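Local coordinates for protein hydrolase, HAD superfamily, subfamily III A (Legionella pneumophila, PDB 3N1U) that probably hydrolyses 3-deoxy-D-manno-octulosonate 8-phosphate to the free sugar acid and phosphate, a metal-dependent step in lipopolysaccharide biosynthesis, at residues K56-A60 against A61-V65; R160-C163 against D164-L167. All coordinates share one frame; numbering follows the deposited sequence.

Contact 1 (K56-A60 against A61-V65)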
# COMPACT_ATOMS: atom_id res chain seq x y z
N LYS A 56 -23.02 3.28 -5.07
CA LYS A 56 -24.21 3.97 -4.58
C LYS A 56 -24.78 4.96 -5.58
O LYS A 56 -26.02 5.17 -5.62
CB LYS A 56 -23.92 4.68 -3.25
CG LYS A 56 -23.66 3.75 -2.07
CD LYS A 56 -23.16 4.60 -0.92
CE LYS A 56 -23.19 3.83 0.38
NZ LYS A 56 -22.77 4.79 1.46
N LEU A 57 -23.90 5.59 -6.35
CA LEU A 57 -24.39 6.49 -7.39
C LEU A 57 -25.11 5.72 -8.49
O LEU A 57 -26.12 6.20 -9.03
CB LEU A 57 -23.24 7.29 -8.00
CG LEU A 57 -22.61 8.38 -7.08
CD1 LEU A 57 -21.28 8.97 -7.61
CD2 LEU A 57 -23.58 9.50 -6.84
N LEU A 58 -24.56 4.58 -8.90
CA LEU A 58 -25.31 3.80 -9.90
C LEU A 58 -26.70 3.48 -9.39
O LEU A 58 -27.72 3.65 -10.08
CB LEU A 58 -24.59 2.48 -10.24
CG LEU A 58 -23.32 2.59 -11.09
CD1 LEU A 58 -22.76 1.17 -11.36
CD2 LEU A 58 -23.62 3.31 -12.38
N MSE A 59 -26.76 2.98 -8.17
CA MSE A 59 -28.07 2.59 -7.64
C MSE A 59 -29.04 3.76 -7.45
O MSE A 59 -30.25 3.59 -7.66
CB MSE A 59 -27.85 1.80 -6.32
CG MSE A 59 -27.15 0.42 -6.59
SE MSE A 59 -27.10 -0.65 -4.93
CE MSE A 59 -25.51 0.15 -4.26
N ALA A 60 -28.52 4.94 -7.06
CA ALA A 60 -29.34 6.16 -6.97
C ALA A 60 -29.90 6.55 -8.33
O ALA A 60 -30.97 7.15 -8.39
CB ALA A 60 -28.52 7.35 -6.36
N ALA A 61 -29.19 6.21 -9.40
CA ALA A 61 -29.61 6.50 -10.79
C ALA A 61 -30.46 5.38 -11.44
O ALA A 61 -30.76 5.46 -12.63
CB ALA A 61 -28.38 6.70 -11.66
N GLY A 62 -30.81 4.36 -10.66
CA GLY A 62 -31.69 3.27 -11.13
C GLY A 62 -30.92 2.18 -11.83
O GLY A 62 -31.52 1.36 -12.48
N ILE A 63 -29.60 2.17 -11.72
CA ILE A 63 -28.79 1.11 -12.26
C ILE A 63 -28.47 0.09 -11.18
O ILE A 63 -27.92 0.44 -10.12
CB ILE A 63 -27.50 1.63 -12.96
CG1 ILE A 63 -27.94 2.53 -14.15
CG2 ILE A 63 -26.59 0.45 -13.42
CD1 ILE A 63 -26.81 3.39 -14.78
N GLN A 64 -28.80 -1.17 -11.47
CA GLN A 64 -28.58 -2.18 -10.45
C GLN A 64 -27.10 -2.60 -10.35
O GLN A 64 -26.28 -2.40 -11.25
CB GLN A 64 -29.52 -3.38 -10.62
CG GLN A 64 -29.39 -4.41 -9.50
CD GLN A 64 -29.76 -3.86 -8.11
OE1 GLN A 64 -29.01 -3.08 -7.48
NE2 GLN A 64 -30.90 -4.31 -7.62
N VAL A 65 -26.77 -3.10 -9.17
CA VAL A 65 -25.42 -3.56 -8.88
C VAL A 65 -25.46 -4.98 -8.37
O VAL A 65 -26.32 -5.32 -7.55
CB VAL A 65 -24.72 -2.63 -7.84
CG1 VAL A 65 -23.34 -3.27 -7.41
CG2 VAL A 65 -24.52 -1.24 -8.46
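M59 and V65 meet nearly at right angles: CG of M59, a selenomethionine, lies 3.6 Å from CG2 of V65. With CG beside the backbone N (chi1 -67°) and SE anti along chi2 (-172°), the M59 chain extends past V65. In the conformer of Q64 given here, OE1 accepts the N-H of V65 in the plane of its amide carbonyl. L58 reaches the same V65 methyl with its CB and, through CD2, lies 4.0 Å from CD1 of I63, the two branched chains crossing obliquely.

The turn that brings these groups together is a Schellman motif. N of I63 reaches back to O of L58 (2.9 Å), and N of G62 bonds to O of M59 (3.1 Å) from well above the carbonyl plane. G62 has phi 86°, a conformation easy for a residue without CB. A61 offers only a methyl, whose CB lies 3.5 Å from O of both L57 and L58 and still meets L167.

The motif ends helix 49-60 and leads into strand 64-68 of the central parallel sheet, where Q64 pairs through its backbone with K20 and L22. L58 and I63 face helix 158-169, L57 and A61 also meet helix 173-181, and I85 touches M59 and V65.

Contact 2 (R160-C163 against D164-L167)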
# COMPACT_ATOMS: atom_id res chain seq x y z
N ARG A 160 -14.98 2.81 -9.42
CA ARG A 160 -15.60 4.14 -9.50
C ARG A 160 -15.44 4.69 -10.95
O ARG A 160 -16.34 5.33 -11.49
CB ARG A 160 -14.87 5.12 -8.55
CG ARG A 160 -15.36 6.56 -8.69
CD ARG A 160 -16.93 6.64 -8.57
NE ARG A 160 -17.34 8.03 -8.47
CZ ARG A 160 -17.22 8.75 -7.34
NH1 ARG A 160 -16.77 8.20 -6.22
NH2 ARG A 160 -17.57 10.05 -7.33
N GLU A 161 -14.28 4.43 -11.55
CA GLU A 161 -13.97 4.97 -12.90
C GLU A 161 -14.99 4.40 -13.89
O GLU A 161 -15.52 5.11 -14.74
CB GLU A 161 -12.57 4.52 -13.28
CG GLU A 161 -11.94 5.14 -14.49
CD GLU A 161 -10.47 4.62 -14.68
OE1 GLU A 161 -9.78 4.40 -13.68
OE2 GLU A 161 -10.09 4.41 -15.84
N LEU A 162 -15.29 3.11 -13.75
CA LEU A 162 -16.36 2.46 -14.56
C LEU A 162 -17.76 3.03 -14.25
O LEU A 162 -18.57 3.27 -15.18
CB LEU A 162 -16.28 0.92 -14.38
CG LEU A 162 -17.36 0.10 -15.12
CD1 LEU A 162 -17.37 0.57 -16.61
CD2 LEU A 162 -16.98 -1.37 -14.97
N CYS A 163 -18.08 3.18 -12.95
CA CYS A 163 -19.35 3.78 -12.56
C CYS A 163 -19.55 5.15 -13.24
O CYS A 163 -20.59 5.39 -13.80
CB CYS A 163 -19.49 3.91 -11.04
SG CYS A 163 -19.53 2.35 -10.21
N ASP A 164 -18.53 6.00 -13.21
CA ASP A 164 -18.59 7.36 -13.78
C ASP A 164 -18.71 7.30 -15.31
O ASP A 164 -19.51 8.03 -15.85
CB ASP A 164 -17.36 8.19 -13.39
CG ASP A 164 -17.40 8.67 -11.94
OD1 ASP A 164 -18.40 8.38 -11.21
OD2 ASP A 164 -16.40 9.31 -11.53
N LEU A 165 -17.97 6.39 -15.96
CA LEU A 165 -18.15 6.19 -17.43
C LEU A 165 -19.61 5.89 -17.80
O LEU A 165 -20.18 6.50 -18.71
CB LEU A 165 -17.26 5.02 -17.91
CG LEU A 165 -17.46 4.68 -19.41
CD1 LEU A 165 -16.68 5.75 -20.24
CD2 LEU A 165 -16.95 3.28 -19.70
N ILE A 166 -20.22 4.99 -17.06
CA ILE A 166 -21.60 4.55 -17.34
C ILE A 166 -22.57 5.75 -17.10
O ILE A 166 -23.42 6.11 -17.96
CB ILE A 166 -21.97 3.32 -16.50
CG1 ILE A 166 -21.17 2.06 -16.96
CG2 ILE A 166 -23.51 3.04 -16.51
CD1 ILE A 166 -21.22 0.92 -15.91
N LEU A 167 -22.41 6.41 -15.95
CA LEU A 167 -23.29 7.52 -15.64
C LEU A 167 -23.15 8.64 -16.65
O LEU A 167 -24.14 9.21 -17.12
CB LEU A 167 -23.04 8.04 -14.22
CG LEU A 167 -23.45 7.06 -13.09
CD1 LEU A 167 -22.85 7.59 -11.79
CD2 LEU A 167 -24.97 7.03 -13.00
O HOH W 1 -17.35 11.31 -9.93
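Two successive turns of helix 158-169, which packs beside the core of this HAD-type fold, are tied along one side by a salt bridge between R160 and D164, one helical turn apart. NE of R160 donates to OD1 of D164 at 3.0 Å. The oxygen sits at the edge of the guanidinium, only 4° from its plane, and is approached on its syn side, 30° out of the carboxylate plane. The two flat groups stand almost perpendicular, 83° apart, so this is a single-point grip rather than a side-by-side pairing. A bend at chi2 turns the arginine chain along the helix and carries CD to 3.5 Å from OD1. Water 1 closes the second link: it accepts from NH2 of R160 and donates to OD2 of D164 at 2.7 Å.

On another side, L162 and I166 lie aslant each other, CD1 to CD1 at 3.9 Å, and CD1 of L162 also lies 4.1 Å from CD2 of L165. L162 meets L22 of the central sheet and W148, L165 also meets W148, and I166 packs on I63; branched apolar chains fill such a side well. C163, slimmer than they are, fits between L22 and helix 49-60. Underneath, each backbone N-H from D164 to L167 bonds to the carbonyl four residues earlier.

The R160 guanidinium is shared: NH1 bonds to O of Q50, and NH2 forms a salt bridge with D119 of the second subunit. Two carboxylates and a carbonyl around one buried cation should compensate its charge, and D164 probably helps hold the arginine in position for the subunit interface.

Overall arrangement
Contacts 1 and 2 lie side by side, their centres about 11 Å apart, and share an apolar seam in which L58 CD1 approaches C163 SG at 3.6 Å and I63 CD1 meets I166 CG2 at 3.7 Å. Contact 1 is partly buried and marks a change of direction, from helix 49-60 to strand 64-68, so backbone capping and a glycine matter most there. Contact 2 is more deeply buried and stays within one helix, where regular backbone bonding leaves its distinctive chemistry to an ion pair. Both reach the second subunit at its L120, through L57 in contact 1 and R160 in contact 2, but only the latter adds a charged link.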